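Molybdate-binding protein MolA (Haemophilus influenzae, PDB 3PSH) captures molybdate or tungstate in the periplasm, discriminating against sulfate and phosphate, and delivers it to its ABC transporter as a low-affinity import system. Local coordinates at residues 188-193 with 241-246; 236-241 with 261-266; 24-29 with 276-281; 193-198 with 213-218. All blocks are in the same frame, centred on the assembly; numbering follows the deposited sequence.

Overall arrangement
Interactions 1, 3 and 4 converge on the bound molybdate, to which they contribute Arg243, the groups of 24-29 and 276-281, and Tyr196. Interaction 3 brings the two lobes together across the anion; the centres of interactions 1 and 4 are about 15 and 18 Å from its own. Interaction 1 joins the others: it shares Gln241 with interaction 2 and Leu193 with interaction 4, and Gln241 NE2 bonds Ala277 O of interaction 3. A backbone hydrogen bond of 2.9 Å, Ala189 N to Leu239 O, also ties it to interaction 2. The touching residues of interaction 2, centred about 24 Å from interaction 3, lie away from the ligand, although its strand leads to Gln241.

Interaction 1 (188-193 with 241-246); sequences MANPDL and QDRYPD. With MOO (molybdate ion), chain B.
With CG opposite its carbonyl carbon (chi1 -68°) and the chain straight beyond, Gln241 carries its amide up to Asn190, whose ND2 donates to Gln241 OE1 over 3.1 Å. The two amide planes stand nearly perpendicular, at 82°, and ND2 comes from above the carbonyl plane. Arg243 grips the same oxygen side-on: NE and NH2 each donate over 2.9 Å to Gln241 OE1, which lies in the guanidinium plane. Three donors therefore hold one oxygen, and the grip fixes the rotation of an arginine that serves the ligand. Its NH1 donates to molybdate O4 at 2.9 Å, while NH2 reaches O1 and O4; NH1 also bonds Gln51 O. Glutamine suits this place because its NE2 can at the same time donate to Tyr196 OH and Ala277 O. Tyr244 is clasped between apolar groups. Pro191 CG sits over one face, 3.9 Å from the ring centroid in a CH-pi contact, and Arg243 CG covers the opposite face. Met188 SD packs on Gln241 CG at 3.6 Å. Both loops follow parallel strands, 184-188 and 237-240; Pro191 also touches helix 247-252, and Tyr244 reaches helix 48-52 of the other lobe.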
loop_
_atom_site.group_PDB
_atom_site.type_symbol
_atom_site.label_atom_id
_atom_site.label_comp_id
_atom_site.label_asym_id
_atom_site.label_seq_id
_atom_site.Cartn_x
_atom_site.Cartn_y
_atom_site.Cartn_z
ATOM N N MET A 188 9.819 -7.988 -7.789
ATOM C CA MET A 188 9.659 -7.603 -6.401
ATOM C C MET A 188 9.943 -8.824 -5.486
ATOM O O MET A 188 9.181 -9.752 -5.460
ATOM C CB MET A 188 8.227 -7.009 -6.238
ATOM C CG MET A 188 7.868 -6.758 -4.844
ATOM S SD MET A 188 8.990 -5.697 -3.905
ATOM C CE MET A 188 8.863 -4.326 -4.742
ATOM N N ALA A 189 10.995 -8.755 -4.723
ATOM C CA ALA A 189 11.362 -9.910 -3.838
ATOM C C ALA A 189 10.946 -9.593 -2.379
ATOM O O ALA A 189 11.474 -8.699 -1.745
ATOM C CB ALA A 189 12.920 -10.132 -3.930
ATOM N N ASN A 190 9.894 -10.275 -1.926
ATOM C CA ASN A 190 9.423 -10.265 -0.539
ATOM C C ASN A 190 10.042 -11.454 0.218
ATOM O O ASN A 190 10.637 -12.352 -0.420
ATOM C CB ASN A 190 7.882 -10.277 -0.494
ATOM C CG ASN A 190 7.311 -8.897 -0.526
ATOM O OD1 ASN A 190 7.622 -8.107 -1.393
ATOM N ND2 ASN A 190 6.468 -8.579 0.471
ATOM N N PRO A 191 9.950 -11.456 1.555
ATOM C CA PRO A 191 10.560 -12.528 2.393
ATOM C C PRO A 191 10.124 -13.894 1.962
ATOM O O PRO A 191 9.050 -14.110 1.321
ATOM C CB PRO A 191 10.033 -12.198 3.799
ATOM C CG PRO A 191 10.005 -10.717 3.778
ATOM C CD PRO A 191 9.373 -10.407 2.396
ATOM N N ASP A 192 11.018 -14.861 2.173
ATOM C CA ASP A 192 10.628 -16.255 1.900
ATOM C C ASP A 192 10.084 -16.583 0.478
ATOM O O ASP A 192 9.025 -17.196 0.387
ATOM C CB ASP A 192 9.638 -16.689 2.999
ATOM C CG ASP A 192 10.264 -16.571 4.366
ATOM O OD1 ASP A 192 11.409 -17.061 4.522
ATOM O OD2 ASP A 192 9.659 -15.931 5.258
ATOM N N LEU A 193 10.757 -16.104 -0.581
ATOM C CA LEU A 193 10.395 -16.275 -2.005
ATOM C C LEU A 193 8.946 -15.846 -2.326
ATOM O O LEU A 193 8.299 -16.383 -3.217
ATOM C CB LEU A 193 10.720 -17.654 -2.580
ATOM C CG LEU A 193 12.131 -17.713 -3.225
ATOM C CD1 LEU A 193 12.439 -19.253 -3.156
ATOM C CD2 LEU A 193 12.067 -17.228 -4.648
ATOM N N GLN A 241 11.011 -4.141 -0.762
ATOM C CA GLN A 241 10.221 -3.161 0.004
ATOM C C GLN A 241 10.990 -2.709 1.215
ATOM O O GLN A 241 11.573 -3.600 1.883
ATOM C CB GLN A 241 8.915 -3.857 0.456
ATOM C CG GLN A 241 7.987 -4.174 -0.773
ATOM C CD GLN A 241 6.693 -4.950 -0.453
ATOM O OE1 GLN A 241 6.506 -5.492 0.694
ATOM N NE2 GLN A 241 5.782 -4.981 -1.434
ATOM N N ASP A 242 10.904 -1.407 1.539
ATOM C CA ASP A 242 11.630 -0.813 2.669
ATOM C C ASP A 242 11.322 -1.495 4.007
ATOM O O ASP A 242 12.235 -1.619 4.888
ATOM C CB ASP A 242 11.309 0.670 2.818
ATOM C CG ASP A 242 12.191 1.357 3.851
ATOM O OD1 ASP A 242 13.454 1.263 3.709
ATOM O OD2 ASP A 242 11.644 2.020 4.753
ATOM N N ARG A 243 10.089 -2.014 4.137
ATOM C CA ARG A 243 9.753 -2.711 5.439
ATOM C C ARG A 243 10.430 -4.062 5.638
ATOM O O ARG A 243 10.345 -4.608 6.745
ATOM C CB ARG A 243 8.257 -2.915 5.589
ATOM C CG ARG A 243 7.635 -3.679 4.369
ATOM C CD ARG A 243 6.036 -3.737 4.494
ATOM N NE ARG A 243 5.567 -4.414 3.253
ATOM C CZ ARG A 243 4.249 -4.579 2.934
ATOM N NH1 ARG A 243 3.333 -4.181 3.862
ATOM N NH2 ARG A 243 3.842 -5.191 1.815
ATOM N N TYR A 244 11.047 -4.609 4.561
ATOM C CA TYR A 244 11.756 -5.878 4.613
ATOM C C TYR A 244 13.224 -5.770 4.187
ATOM O O TYR A 244 13.678 -6.468 3.312
ATOM C CB TYR A 244 11.023 -6.875 3.764
ATOM C CG TYR A 244 9.585 -7.149 4.216
ATOM C CD1 TYR A 244 9.278 -7.377 5.578
ATOM C CD2 TYR A 244 8.498 -7.141 3.304
ATOM C CE1 TYR A 244 7.947 -7.623 5.989
ATOM C CE2 TYR A 244 7.140 -7.500 3.735
ATOM C CZ TYR A 244 6.904 -7.678 5.071
ATOM O OH TYR A 244 5.621 -7.964 5.565
ATOM N N PRO A 245 13.983 -4.934 4.872
ATOM C CA PRO A 245 15.314 -4.645 4.409
ATOM C C PRO A 245 16.246 -5.857 4.453
ATOM O O PRO A 245 17.195 -5.910 3.633
ATOM C CB PRO A 245 15.795 -3.625 5.442
ATOM C CG PRO A 245 15.033 -3.945 6.708
ATOM C CD PRO A 245 13.662 -4.289 6.159
ATOM N N ASP A 246 15.986 -6.839 5.347
ATOM C CA ASP A 246 16.840 -8.062 5.416
ATOM C C ASP A 246 16.846 -8.834 4.092
ATOM O O ASP A 246 17.766 -9.690 3.823
ATOM C CB ASP A 246 16.363 -9.001 6.541
ATOM C CG ASP A 246 16.541 -8.423 7.963
ATOM O OD1 ASP A 246 17.184 -7.339 8.141
ATOM O OD2 ASP A 246 16.051 -9.114 8.905
HETATM MO MO MOO B . 0.171 -5.073 0.915
HETATM O O1 MOO B . 1.466 -5.533 -0.072
HETATM O O2 MOO B . -1.035 -6.300 0.986
HETATM O O3 MOO B . -0.558 -3.671 0.285
HETATM O O4 MOO B . 0.847 -4.591 2.397
HETATM O O HOH W 1 10.215 -6.854 -0.341
#

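Interaction 2 (236-241 with 261-266); sequences AVILVQ and QALKDK
The flat amide of Gln261 lies with one face against the backbone of Ala236, its CD 3.7 Å from Ala236 CA, and the methyl of Ala262 stands above the plane of the peptide joining Ala236 to Val237, offset to one side. These are the closing contacts of a beta-alpha-beta crossover: the chain leaves parallel strand 237-240, passes through helices 247-252 and 261-264, and returns as the neighbouring strand 268-270. Small residues make the join possible. At Ala236 and Ala262 the CA atoms come within 4.6 Å, so that Ala262 CA makes a bent C-H...O contact with Ala236 O, 3.2 Å away, and Ala262 CB rests 3.5 Å from Ile238 N. Further along the strand the contact becomes purely hydrophobic. Ile238 holds CG1 opposite its carbonyl carbon (chi1 -69°), which turns the longer branch to the helix: CG1 lies against Ala262 CB, and CD1 meets Leu263 CD2 at 3.7 Å. Leu263 in turn touches Ile251 and Leu252 of helix 247-252 and Val268 of the returning strand, its branched apolar end filling the angle between helix and sheet. The short helix closes in a Schellman motif at Lys266, whose phi is positive. Just before it, Asp265 faces the strand end, and one water donates both to Asp265 OD2, at 2.6 Å, and to Ala236 O, at 2.8 Å.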
loop_
_atom_site.group_PDB
_atom_site.type_symbol
_atom_site.label_atom_id
_atom_site.label_comp_id
_atom_site.label_asym_id
_atom_site.label_seq_id
_atom_site.Cartn_x
_atom_site.Cartn_y
_atom_site.Cartn_z
ATOM N N ALA A 236 15.969 -7.939 -14.889
ATOM C CA ALA A 236 17.088 -6.967 -14.988
ATOM C C ALA A 236 17.359 -6.191 -13.689
ATOM O O ALA A 236 18.502 -5.787 -13.334
ATOM C CB ALA A 236 16.801 -5.934 -16.125
ATOM N N VAL A 237 16.274 -6.046 -12.907
ATOM C CA VAL A 237 16.275 -5.193 -11.706
ATOM C C VAL A 237 15.465 -5.977 -10.641
ATOM O O VAL A 237 14.398 -6.494 -10.945
ATOM C CB VAL A 237 15.608 -3.900 -11.982
ATOM C CG1 VAL A 237 15.529 -3.123 -10.682
ATOM C CG2 VAL A 237 16.435 -3.015 -12.940
ATOM N N ILE A 238 15.987 -6.034 -9.442
ATOM C CA ILE A 238 15.238 -6.582 -8.279
ATOM C C ILE A 238 14.983 -5.488 -7.283
ATOM O O ILE A 238 15.860 -4.720 -6.970
ATOM C CB ILE A 238 15.879 -7.844 -7.645
ATOM C CG1 ILE A 238 15.787 -9.034 -8.554
ATOM C CG2 ILE A 238 15.291 -8.234 -6.268
ATOM C CD1 ILE A 238 16.819 -10.209 -8.084
ATOM N N LEU A 239 13.715 -5.377 -6.821
ATOM C CA LEU A 239 13.316 -4.360 -5.858
ATOM C C LEU A 239 12.891 -5.088 -4.590
ATOM O O LEU A 239 12.408 -6.249 -4.660
ATOM C CB LEU A 239 12.152 -3.480 -6.402
ATOM C CG LEU A 239 12.601 -2.743 -7.744
ATOM C CD1 LEU A 239 11.427 -2.062 -8.272
ATOM C CD2 LEU A 239 13.754 -1.644 -7.406
ATOM N N VAL A 240 13.213 -4.411 -3.479
ATOM C CA VAL A 240 12.840 -4.893 -2.153
ATOM C C VAL A 240 12.088 -3.755 -1.443
ATOM O O VAL A 240 12.428 -2.605 -1.525
ATOM C CB VAL A 240 14.063 -5.356 -1.324
ATOM C CG1 VAL A 240 13.694 -5.755 0.133
ATOM C CG2 VAL A 240 14.710 -6.611 -1.994
ATOM N N GLN A 241 11.011 -4.141 -0.762
ATOM C CA GLN A 241 10.221 -3.161 0.004
ATOM C C GLN A 241 10.990 -2.709 1.215
ATOM O O GLN A 241 11.573 -3.600 1.883
ATOM C CB GLN A 241 8.915 -3.857 0.456
ATOM C CG GLN A 241 7.987 -4.174 -0.773
ATOM C CD GLN A 241 6.693 -4.950 -0.453
ATOM O OE1 GLN A 241 6.506 -5.492 0.694
ATOM N NE2 GLN A 241 5.782 -4.981 -1.434
ATOM N N GLN A 261 20.379 -11.812 -13.870
ATOM C CA GLN A 261 20.821 -10.566 -14.487
ATOM C C GLN A 261 20.901 -9.420 -13.473
ATOM O O GLN A 261 21.931 -8.789 -13.341
ATOM C CB GLN A 261 19.971 -10.215 -15.711
ATOM C CG GLN A 261 20.399 -8.960 -16.569
ATOM C CD GLN A 261 19.232 -8.477 -17.531
ATOM O OE1 GLN A 261 18.117 -9.145 -17.665
ATOM N NE2 GLN A 261 19.450 -7.269 -18.161
ATOM N N ALA A 262 19.862 -9.159 -12.667
ATOM C CA ALA A 262 20.034 -8.098 -11.663
ATOM C C ALA A 262 21.216 -8.303 -10.670
ATOM O O ALA A 262 21.766 -7.330 -10.181
ATOM C CB ALA A 262 18.663 -7.894 -10.832
ATOM N N LEU A 263 21.462 -9.532 -10.249
ATOM C CA LEU A 263 22.607 -9.785 -9.337
ATOM C C LEU A 263 23.948 -9.348 -10.019
ATOM O O LEU A 263 24.765 -8.563 -9.411
ATOM C CB LEU A 263 22.613 -11.230 -8.865
ATOM C CG LEU A 263 21.817 -11.476 -7.546
ATOM C CD1 LEU A 263 22.290 -10.570 -6.379
ATOM C CD2 LEU A 263 20.312 -11.274 -7.746
ATOM N N LYS A 264 24.118 -9.961 -11.209
ATOM C CA LYS A 264 25.339 -9.764 -12.045
ATOM C C LYS A 264 25.586 -8.258 -12.212
ATOM O O LYS A 264 26.781 -7.828 -12.247
ATOM C CB LYS A 264 25.227 -10.406 -13.445
ATOM C CG LYS A 264 25.285 -11.943 -13.415
ATOM C CD LYS A 264 24.567 -12.398 -14.702
ATOM C CE LYS A 264 25.181 -13.612 -15.328
ATOM N NZ LYS A 264 24.298 -14.192 -16.393
ATOM N N ASP A 265 24.489 -7.473 -12.368
ATOM C CA ASP A 265 24.538 -6.059 -12.732
ATOM C C ASP A 265 24.505 -5.094 -11.504
ATOM O O ASP A 265 24.593 -3.858 -11.680
ATOM C CB ASP A 265 23.432 -5.611 -13.809
ATOM C CG ASP A 265 23.667 -6.209 -15.161
ATOM O OD1 ASP A 265 24.895 -6.437 -15.415
ATOM O OD2 ASP A 265 22.741 -6.382 -16.004
ATOM N N LYS A 266 24.380 -5.721 -10.325
ATOM C CA LYS A 266 24.353 -5.062 -9.011
ATOM C C LYS A 266 23.179 -4.139 -8.982
ATOM O O LYS A 266 23.271 -2.926 -8.685
ATOM C CB LYS A 266 25.621 -4.256 -8.773
ATOM C CG LYS A 266 26.769 -5.178 -8.898
ATOM C CD LYS A 266 28.015 -4.730 -8.244
ATOM C CE LYS A 266 28.750 -6.035 -8.058
ATOM N NZ LYS A 266 29.875 -5.851 -7.174
HETATM O O HOH W 2 20.331 -5.657 -15.498
#

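Interaction 3 (24-29 with 276-281); sequences LQHQTL and KAWGYP. With MOO (molybdate ion), chain B.
Gln27 points its CB at the 276-281 loop, and the atoms further out meet that loop, the anion and the neighbouring His26. CG lies 3.9 Å from Tyr280 CB and also meets the edge of the Trp278 ring. A bend at chi2 (100°) then swings the amide over Tyr280, with CD above one face, near the rim. At the tip NE2 passes 3.1 Å from Tyr280 CD2 and donates to molybdate O3 over 2.8 Å, as an amide N-H suits an oxyanion, while OE1 sits above a face of the His26 ring. Gln25 N-caps helix 26-34, so His26 and Gln27 offer their side chains from its first turn. From the N-terminal lobe they face the C-terminal loop across the cleft usual for a periplasmic binding protein. The loop answers with backbone N-H groups: Gly279 N reaches O1 at 2.8 Å, almost straight (176°), and Tyr280 N reaches O3 at 3.0 Å. Trp278 offers a broad ring face to O4, and Lys276 CD packs on the opposite face. Tyr280 OH is bonded to Asn92 OD1. O4 lies at the edge of the His26 ring, in plane, where NE2 donates over 2.8 Å; His26 CD2 lies 3.7 Å from Trp278 CZ3.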
loop_
_atom_site.group_PDB
_atom_site.type_symbol
_atom_site.label_atom_id
_atom_site.label_comp_id
_atom_site.label_asym_id
_atom_site.label_seq_id
_atom_site.Cartn_x
_atom_site.Cartn_y
_atom_site.Cartn_z
ATOM N N LEU A 24 -8.056 -2.071 11.743
ATOM C CA LEU A 24 -7.454 -3.430 11.585
ATOM C C LEU A 24 -6.832 -3.703 10.212
ATOM O O LEU A 24 -6.953 -4.804 9.650
ATOM C CB LEU A 24 -8.471 -4.546 12.017
ATOM C CG LEU A 24 -9.029 -4.413 13.516
ATOM C CD1 LEU A 24 -9.945 -5.605 13.755
ATOM C CD2 LEU A 24 -7.879 -4.276 14.564
ATOM N N GLN A 25 -6.288 -2.657 9.618
ATOM C CA GLN A 25 -5.695 -2.731 8.266
ATOM C C GLN A 25 -4.618 -1.651 8.254
ATOM O O GLN A 25 -4.921 -0.476 8.590
ATOM C CB GLN A 25 -6.779 -2.441 7.218
ATOM C CG GLN A 25 -6.251 -2.825 5.771
ATOM C CD GLN A 25 -6.833 -2.021 4.667
ATOM O OE1 GLN A 25 -7.387 -2.621 3.694
ATOM N NE2 GLN A 25 -6.809 -0.704 4.778
ATOM N N HIS A 26 -3.330 -1.958 7.897
ATOM C CA HIS A 26 -2.239 -1.019 7.823
ATOM C C HIS A 26 -2.389 0.060 6.745
ATOM O O HIS A 26 -1.999 1.188 6.928
ATOM C CB HIS A 26 -0.876 -1.740 7.633
ATOM C CG HIS A 26 -0.863 -2.746 6.509
ATOM N ND1 HIS A 26 -1.660 -3.870 6.502
ATOM C CD2 HIS A 26 -0.089 -2.840 5.391
ATOM C CE1 HIS A 26 -1.409 -4.607 5.427
ATOM N NE2 HIS A 26 -0.518 -3.952 4.700
ATOM N N GLN A 27 -3.064 -0.309 5.656
ATOM C CA GLN A 27 -3.232 0.670 4.560
ATOM C C GLN A 27 -4.120 1.807 5.024
ATOM O O GLN A 27 -3.810 3.006 4.862
ATOM C CB GLN A 27 -3.814 0.079 3.291
ATOM C CG GLN A 27 -2.729 -0.943 2.784
ATOM C CD GLN A 27 -3.040 -2.349 3.128
ATOM O OE1 GLN A 27 -3.723 -2.670 4.103
ATOM N NE2 GLN A 27 -2.482 -3.263 2.285
ATOM N N THR A 28 -5.259 1.418 5.606
ATOM C CA THR A 28 -6.130 2.490 6.126
ATOM C C THR A 28 -5.399 3.253 7.284
ATOM O O THR A 28 -5.541 4.466 7.375
ATOM C CB THR A 28 -7.378 1.880 6.716
ATOM O OG1 THR A 28 -8.223 1.381 5.668
ATOM C CG2 THR A 28 -8.134 2.904 7.560
ATOM N N LEU A 29 -4.621 2.575 8.154
ATOM C CA LEU A 29 -3.903 3.235 9.224
ATOM C C LEU A 29 -3.001 4.328 8.636
ATOM O O LEU A 29 -2.983 5.414 9.151
ATOM C CB LEU A 29 -3.123 2.182 10.088
ATOM C CG LEU A 29 -2.377 2.732 11.319
ATOM C CD1 LEU A 29 -3.339 3.702 12.150
ATOM C CD2 LEU A 29 -1.989 1.508 12.128
ATOM N N LYS A 276 6.170 2.629 -1.820
ATOM C CA LYS A 276 5.533 1.330 -1.503
ATOM C C LYS A 276 5.014 0.563 -2.732
ATOM O O LYS A 276 3.927 0.855 -3.264
ATOM C CB LYS A 276 4.390 1.578 -0.522
ATOM C CG LYS A 276 4.918 2.332 0.663
ATOM C CD LYS A 276 3.706 2.524 1.680
ATOM C CE LYS A 276 4.227 2.804 3.140
ATOM N NZ LYS A 276 4.805 4.171 3.178
ATOM N N ALA A 277 5.824 -0.386 -3.189
ATOM C CA ALA A 277 5.277 -1.220 -4.274
ATOM C C ALA A 277 4.496 -2.378 -3.720
ATOM O O ALA A 277 4.776 -3.524 -3.982
ATOM C CB ALA A 277 6.375 -1.702 -5.219
ATOM N N TRP A 278 3.397 -1.976 -3.099
ATOM C CA TRP A 278 2.676 -2.923 -2.261
ATOM C C TRP A 278 1.517 -3.475 -3.114
ATOM O O TRP A 278 1.225 -3.036 -4.217
ATOM C CB TRP A 278 2.047 -2.118 -1.114
ATOM C CG TRP A 278 2.977 -1.795 -0.042
ATOM C CD1 TRP A 278 4.399 -2.038 -0.017
ATOM C CD2 TRP A 278 2.645 -1.203 1.210
ATOM N NE1 TRP A 278 4.903 -1.609 1.195
ATOM C CE2 TRP A 278 3.840 -1.143 1.975
ATOM C CE3 TRP A 278 1.419 -0.798 1.811
ATOM C CZ2 TRP A 278 3.845 -0.622 3.306
ATOM C CZ3 TRP A 278 1.440 -0.351 3.150
ATOM C CH2 TRP A 278 2.642 -0.195 3.844
ATOM N N GLY A 279 0.842 -4.491 -2.598
ATOM C CA GLY A 279 -0.298 -5.004 -3.371
ATOM C C GLY A 279 -1.466 -4.023 -3.422
ATOM O O GLY A 279 -2.273 -4.091 -4.329
ATOM N N TYR A 280 -1.495 -3.089 -2.484
ATOM C CA TYR A 280 -2.475 -1.960 -2.429
ATOM C C TYR A 280 -1.776 -0.598 -2.745
ATOM O O TYR A 280 -0.692 -0.324 -2.152
ATOM C CB TYR A 280 -3.104 -1.837 -0.976
ATOM C CG TYR A 280 -4.057 -2.964 -0.624
ATOM C CD1 TYR A 280 -5.443 -2.730 -0.420
ATOM C CD2 TYR A 280 -3.554 -4.244 -0.419
ATOM C CE1 TYR A 280 -6.329 -3.799 -0.074
ATOM C CE2 TYR A 280 -4.414 -5.311 -0.117
ATOM C CZ TYR A 280 -5.782 -5.052 0.100
ATOM O OH TYR A 280 -6.580 -6.175 0.409
ATOM N N PRO A 281 -2.473 0.353 -3.424
ATOM C CA PRO A 281 -1.891 1.643 -3.713
ATOM C C PRO A 281 -1.945 2.525 -2.427
ATOM O O PRO A 281 -2.963 2.495 -1.698
ATOM C CB PRO A 281 -2.836 2.195 -4.742
ATOM C CG PRO A 281 -4.301 1.650 -4.349
ATOM C CD PRO A 281 -3.873 0.223 -3.987
HETATM MO MO MOO B . 0.171 -5.073 0.915
HETATM O O1 MOO B . 1.466 -5.533 -0.072
HETATM O O2 MOO B . -1.035 -6.300 0.986
HETATM O O3 MOO B . -0.558 -3.671 0.285
HETATM O O4 MOO B . 0.847 -4.591 2.397
#

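Interaction 4 (193-198 with 213-218); sequences LGTYGS and NVAAAT. With MOO (molybdate ion), chain B.
This is a buried side-chain-to-backbone contact in the C-terminal lobe, where the turn leaving edge strand 211-213 of the parallel sheet packs on strand 194-196, which pairs antiparallel with 222-224. Its central bond runs from Asn213 ND2 to Tyr196 O, 2.8 Å long and fairly straight at 157°. The oxygen lies in the amide plane of Asn213, whereas the donor stands above the carbonyl plane of Tyr196. Asparagine fits here because its other amide atom is used as well: OD1 accepts from Ala215 N in an Asx turn, inside the type I turn from Asn213 to Ala216. A water links the two sides, donating to Asn213 OD1 (2.7 Å) and to Thr195 OG1 (2.8 Å), whose hydroxyl is also bonded to Met188 O. Apolar contact is slight, with Thr195 CG2 3.9 Å from Ala215 CB. Glycine suits its place at Gly197: the phi/psi of -106°/-139° is a combination that residues with a CB seldom adopt, and Gly197 CA comes within 3.9 Å of Ala216 CA. Ser198 CB closes in on Ala216 O at 3.3 Å. From the end of the strand Tyr196 carries its hydroxyl to the ligand, OH donating to molybdate O1 over a short 2.5 Å, and its ring stacks edge-to-face with Phe222. Holding the tyrosine's carbonyl, Asn213 is thus a second-shell residue, and probably helps to position this ligand-binding side chain.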
loop_
_atom_site.group_PDB
_atom_site.type_symbol
_atom_site.label_atom_id
_atom_site.label_comp_id
_atom_site.label_asym_id
_atom_site.label_seq_id
_atom_site.Cartn_x
_atom_site.Cartn_y
_atom_site.Cartn_z
ATOM N N LEU A 193 10.757 -16.104 -0.581
ATOM C CA LEU A 193 10.395 -16.275 -2.005
ATOM C C LEU A 193 8.946 -15.846 -2.326
ATOM O O LEU A 193 8.299 -16.383 -3.217
ATOM C CB LEU A 193 10.720 -17.654 -2.580
ATOM C CG LEU A 193 12.131 -17.713 -3.225
ATOM C CD1 LEU A 193 12.439 -19.253 -3.156
ATOM C CD2 LEU A 193 12.067 -17.228 -4.648
ATOM N N GLY A 194 8.504 -14.836 -1.608
ATOM C CA GLY A 194 7.141 -14.270 -1.869
ATOM C C GLY A 194 7.285 -13.211 -2.995
ATOM O O GLY A 194 8.296 -12.491 -3.074
ATOM N N THR A 195 6.280 -13.120 -3.860
ATOM C CA THR A 195 6.276 -11.966 -4.836
ATOM C C THR A 195 4.863 -11.582 -5.105
ATOM O O THR A 195 3.900 -12.272 -4.608
ATOM C CB THR A 195 7.067 -12.302 -6.130
ATOM O OG1 THR A 195 7.279 -11.084 -6.841
ATOM C CG2 THR A 195 6.219 -13.160 -7.098
ATOM N N TYR A 196 4.665 -10.544 -5.891
ATOM C CA TYR A 196 3.283 -10.184 -6.332
ATOM C C TYR A 196 3.156 -10.385 -7.790
ATOM O O TYR A 196 4.001 -9.941 -8.629
ATOM C CB TYR A 196 2.977 -8.698 -6.096
ATOM C CG TYR A 196 3.074 -8.288 -4.638
ATOM C CD1 TYR A 196 1.924 -7.996 -3.833
ATOM C CD2 TYR A 196 4.346 -8.084 -4.001
ATOM C CE1 TYR A 196 2.073 -7.495 -2.452
ATOM C CE2 TYR A 196 4.449 -7.701 -2.662
ATOM C CZ TYR A 196 3.337 -7.433 -1.838
ATOM O OH TYR A 196 3.496 -6.953 -0.571
ATOM N N GLY A 197 2.067 -10.994 -8.168
ATOM C CA GLY A 197 1.814 -11.177 -9.520
ATOM C C GLY A 197 0.693 -10.224 -10.012
ATOM O O GLY A 197 0.584 -9.081 -9.556
ATOM N N SER A 198 -0.229 -10.695 -10.868
ATOM C CA SER A 198 -1.305 -9.870 -11.411
ATOM C C SER A 198 -2.334 -9.411 -10.319
ATOM O O SER A 198 -2.397 -10.030 -9.216
ATOM C CB SER A 198 -2.088 -10.570 -12.580
ATOM O OG SER A 198 -2.715 -11.750 -11.988
ATOM N N ASN A 213 6.472 -5.857 -14.362
ATOM C CA ASN A 213 6.591 -6.845 -13.304
ATOM C C ASN A 213 6.725 -8.228 -13.953
ATOM O O ASN A 213 5.688 -8.768 -14.415
ATOM C CB ASN A 213 5.334 -6.775 -12.354
ATOM C CG ASN A 213 5.369 -7.836 -11.298
ATOM O OD1 ASN A 213 6.298 -8.629 -11.224
ATOM N ND2 ASN A 213 4.386 -7.806 -10.366
ATOM N N VAL A 214 7.939 -8.848 -13.947
ATOM C CA VAL A 214 8.108 -10.139 -14.667
ATOM C C VAL A 214 7.150 -11.265 -14.206
ATOM O O VAL A 214 6.806 -12.128 -15.020
ATOM C CB VAL A 214 9.571 -10.623 -14.590
ATOM C CG1 VAL A 214 10.445 -9.500 -15.065
ATOM C CG2 VAL A 214 9.974 -10.945 -13.157
ATOM N N ALA A 215 6.709 -11.209 -12.943
ATOM C CA ALA A 215 5.867 -12.290 -12.329
ATOM C C ALA A 215 4.391 -12.166 -12.763
ATOM O O ALA A 215 3.646 -13.161 -12.645
ATOM C CB ALA A 215 5.907 -12.187 -10.862
ATOM N N ALA A 216 3.964 -10.994 -13.251
ATOM C CA ALA A 216 2.517 -10.703 -13.362
ATOM C C ALA A 216 1.746 -11.432 -14.465
ATOM O O ALA A 216 0.484 -11.483 -14.451
ATOM C CB ALA A 216 2.324 -9.234 -13.514
ATOM N N ALA A 217 2.455 -11.924 -15.476
ATOM C CA ALA A 217 1.844 -12.779 -16.504
ATOM C C ALA A 217 1.433 -14.202 -16.087
ATOM O O ALA A 217 0.595 -14.835 -16.805
ATOM C CB ALA A 217 2.775 -12.867 -17.680
ATOM N N THR A 218 2.058 -14.752 -15.032
ATOM C CA THR A 218 1.962 -16.195 -14.674
ATOM C C THR A 218 1.537 -16.414 -13.182
ATOM O O THR A 218 1.004 -17.459 -12.836
ATOM C CB THR A 218 3.237 -17.084 -15.070
ATOM O OG1 THR A 218 4.361 -16.757 -14.250
ATOM C CG2 THR A 218 3.680 -16.956 -16.563
HETATM MO MO MOO B . 0.171 -5.073 0.915
HETATM O O1 MOO B . 1.466 -5.533 -0.072
HETATM O O2 MOO B . -1.035 -6.300 0.986
HETATM O O3 MOO B . -0.558 -3.671 0.285
HETATM O O4 MOO B . 0.847 -4.591 2.397
HETATM O O HOH W 3 7.709 -9.472 -9.087
HETATM O O HOH W 4 1.636 -6.687 -10.320
#